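Local structure of putative sulfatase yidJ (Bacteroides fragilis, 2QZU) at residues Y125-I130 against H164-W169. The protein probably hydrolyses sulfate esters as a metal-dependent arylsulfatase of the sulfatase family. Sequence-based numbering, arbitrary orientation.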
loop_
_atom_site.group_PDB
_atom_site.type_symbol
_atom_site.label_atom_id
_atom_site.label_comp_id
_atom_site.label_asym_id
_atom_site.label_seq_id
_atom_site.Cartn_x
_atom_site.Cartn_y
_atom_site.Cartn_z
ATOM N N TYR A 125 -23.328 23.336 26.180
ATOM C CA TYR A 125 -23.390 22.003 25.588
ATOM C C TYR A 125 -22.238 21.113 26.023
ATOM O O TYR A 125 -21.123 21.587 26.240
ATOM C CB TYR A 125 -23.368 22.097 24.060
ATOM C CG TYR A 125 -24.708 22.324 23.417
ATOM C CD1 TYR A 125 -25.486 23.433 23.745
ATOM C CD2 TYR A 125 -25.196 21.434 22.464
ATOM C CE1 TYR A 125 -26.722 23.650 23.135
ATOM C CE2 TYR A 125 -26.427 21.639 21.849
ATOM C CZ TYR A 125 -27.185 22.746 22.190
ATOM O OH TYR A 125 -28.403 22.936 21.582
ATOM N N ASN A 126 -22.526 19.822 26.156
ATOM C CA ASN A 126 -21.517 18.828 26.500
ATOM C C ASN A 126 -20.924 18.565 25.114
ATOM O O ASN A 126 -21.667 18.239 24.184
ATOM C CB ASN A 126 -22.190 17.564 27.031
ATOM C CG ASN A 126 -21.511 17.016 28.267
ATOM O OD1 ASN A 126 -20.287 16.886 28.313
ATOM N ND2 ASN A 126 -22.304 16.681 29.278
HETATM N N MSE A 127 -19.608 18.704 24.969
HETATM C CA MSE A 127 -18.960 18.542 23.660
HETATM C C MSE A 127 -18.045 17.326 23.487
HETATM O O MSE A 127 -17.264 16.995 24.376
HETATM C CB MSE A 127 -18.139 19.796 23.344
HETATM C CG MSE A 127 -18.879 21.111 23.529
HETATM SE SE MSE A 127 -20.309 21.358 22.268
HETATM C CE MSE A 127 -19.274 21.468 20.632
ATOM N N GLY A 128 -18.120 16.697 22.317
ATOM C CA GLY A 128 -17.278 15.542 22.037
ATOM C C GLY A 128 -16.862 15.443 20.574
ATOM O O GLY A 128 -17.635 15.775 19.677
ATOM N N TYR A 129 -15.636 14.990 20.332
ATOM C CA TYR A 129 -15.127 14.834 18.974
ATOM C C TYR A 129 -14.378 13.507 18.885
ATOM O O TYR A 129 -13.456 13.253 19.655
ATOM C CB TYR A 129 -14.173 15.981 18.613
ATOM C CG TYR A 129 -13.856 16.067 17.127
ATOM C CD1 TYR A 129 -14.460 17.036 16.321
ATOM C CD2 TYR A 129 -12.984 15.163 16.522
ATOM C CE1 TYR A 129 -14.207 17.102 14.952
ATOM C CE2 TYR A 129 -12.722 15.220 15.143
ATOM C CZ TYR A 129 -13.341 16.191 14.370
ATOM O OH TYR A 129 -13.111 16.255 13.014
ATOM N N ILE A 130 -14.785 12.660 17.946
ATOM C CA ILE A 130 -14.149 11.361 17.765
ATOM C C ILE A 130 -13.737 11.208 16.304
ATOM O O ILE A 130 -14.558 11.393 15.408
ATOM C CB ILE A 130 -15.132 10.211 18.118
ATOM C CG1 ILE A 130 -15.629 10.362 19.557
ATOM C CG2 ILE A 130 -14.453 8.862 17.926
ATOM C CD1 ILE A 130 -16.765 9.418 19.904
ATOM N N HIS A 164 -11.000 23.916 20.483
ATOM C CA HIS A 164 -12.191 24.733 20.322
ATOM C C HIS A 164 -13.456 24.253 21.040
ATOM O O HIS A 164 -14.539 24.207 20.454
ATOM C CB HIS A 164 -12.454 24.916 18.824
ATOM C CG HIS A 164 -11.384 25.702 18.136
ATOM N ND1 HIS A 164 -11.406 27.077 18.057
ATOM C CD2 HIS A 164 -10.206 25.314 17.588
ATOM C CE1 HIS A 164 -10.288 27.504 17.495
ATOM N NE2 HIS A 164 -9.544 26.452 17.201
ATOM N N GLY A 165 -13.315 23.896 22.312
ATOM C CA GLY A 165 -14.472 23.477 23.081
ATOM C C GLY A 165 -14.791 21.998 23.163
ATOM O O GLY A 165 -15.615 21.597 23.982
ATOM N N PHE A 166 -14.158 21.184 22.328
ATOM C CA PHE A 166 -14.415 19.748 22.352
ATOM C C PHE A 166 -13.711 19.126 23.553
ATOM O O PHE A 166 -12.554 18.715 23.459
ATOM C CB PHE A 166 -13.929 19.105 21.048
ATOM C CG PHE A 166 -14.807 19.399 19.857
ATOM C CD1 PHE A 166 -16.102 18.888 19.788
ATOM C CD2 PHE A 166 -14.340 20.178 18.801
ATOM C CE1 PHE A 166 -16.918 19.145 18.680
ATOM C CE2 PHE A 166 -15.145 20.440 17.690
ATOM C CZ PHE A 166 -16.439 19.921 17.632
ATOM N N ASP A 167 -14.425 19.055 24.675
ATOM C CA ASP A 167 -13.883 18.509 25.916
ATOM C C ASP A 167 -13.607 17.009 25.879
ATOM O O ASP A 167 -12.575 16.558 26.380
ATOM C CB ASP A 167 -14.806 18.855 27.089
ATOM C CG ASP A 167 -14.859 20.350 27.361
ATOM O OD1 ASP A 167 -13.786 20.988 27.369
ATOM O OD2 ASP A 167 -15.965 20.886 27.575
ATOM N N HIS A 168 -14.525 16.235 25.312
ATOM C CA HIS A 168 -14.320 14.793 25.187
ATOM C C HIS A 168 -13.580 14.642 23.864
ATOM O O HIS A 168 -14.099 15.017 22.811
ATOM C CB HIS A 168 -15.653 14.051 25.133
ATOM C CG HIS A 168 -15.508 12.568 25.021
ATOM N ND1 HIS A 168 -14.966 11.794 26.026
ATOM C CD2 HIS A 168 -15.820 11.713 24.017
ATOM C CE1 HIS A 168 -14.953 10.529 25.646
ATOM N NE2 HIS A 168 -15.466 10.453 24.431
ATOM N N TRP A 169 -12.376 14.082 23.921
ATOM C CA TRP A 169 -11.532 13.970 22.740
ATOM C C TRP A 169 -10.897 12.597 22.531
ATOM O O TRP A 169 -10.162 12.109 23.382
ATOM C CB TRP A 169 -10.439 15.042 22.860
ATOM C CG TRP A 169 -9.590 15.303 21.646
ATOM C CD1 TRP A 169 -8.348 14.793 21.382
ATOM C CD2 TRP A 169 -9.888 16.206 20.577
ATOM N NE1 TRP A 169 -7.852 15.336 20.216
ATOM C CE2 TRP A 169 -8.781 16.204 19.700
ATOM C CE3 TRP A 169 -10.987 17.023 20.272
ATOM C CZ2 TRP A 169 -8.736 16.984 18.540
ATOM C CZ3 TRP A 169 -10.944 17.801 19.118
ATOM C CH2 TRP A 169 -9.824 17.775 18.267
HETATM O O HOH W 1 -18.831 22.007 28.596
HETATM O O HOH W 2 -18.056 19.554 26.957
#
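Y129 and W169 share a face of the sheet, and F166, from the loop before strand 168-172, packs against Y129, a worked example of an edge strand joined to its neighbour by backbone bonds and an aromatic cluster. Y129 CB lies over the face of the F166 ring, 4.0 Å from its centroid, and is 3.7 Å from W169 CE3. With CG anti to the backbone N (chi1 -167°), the tyrosine ring runs alongside the indole, and CG comes within 3.9 Å of W169 CZ3; the two planes are inclined by 30° and offset. CD1 reaches over the centre of F166 in a T-shaped pair with planes at 71°. At the tip, OH hydrogen-bonds K132 O. Selenomethionine M127 brings its CE to 3.8 Å from F166 CE1. Between the backbones, H168 N donates to M127 O (3.0 Å) and Y129 N to H168 O (2.9 Å), so H168 bridges residues on both sides of G128. A water bridges M127 N and D167 OD2, linking strand 126-130 to the loop ahead of strand 168-172. Such a ladder is typical of parallel beta pairing, attaching outermost strand 168-172 to 126-130 in the mixed sheet of the alkaline phosphatase-like sulfatase fold.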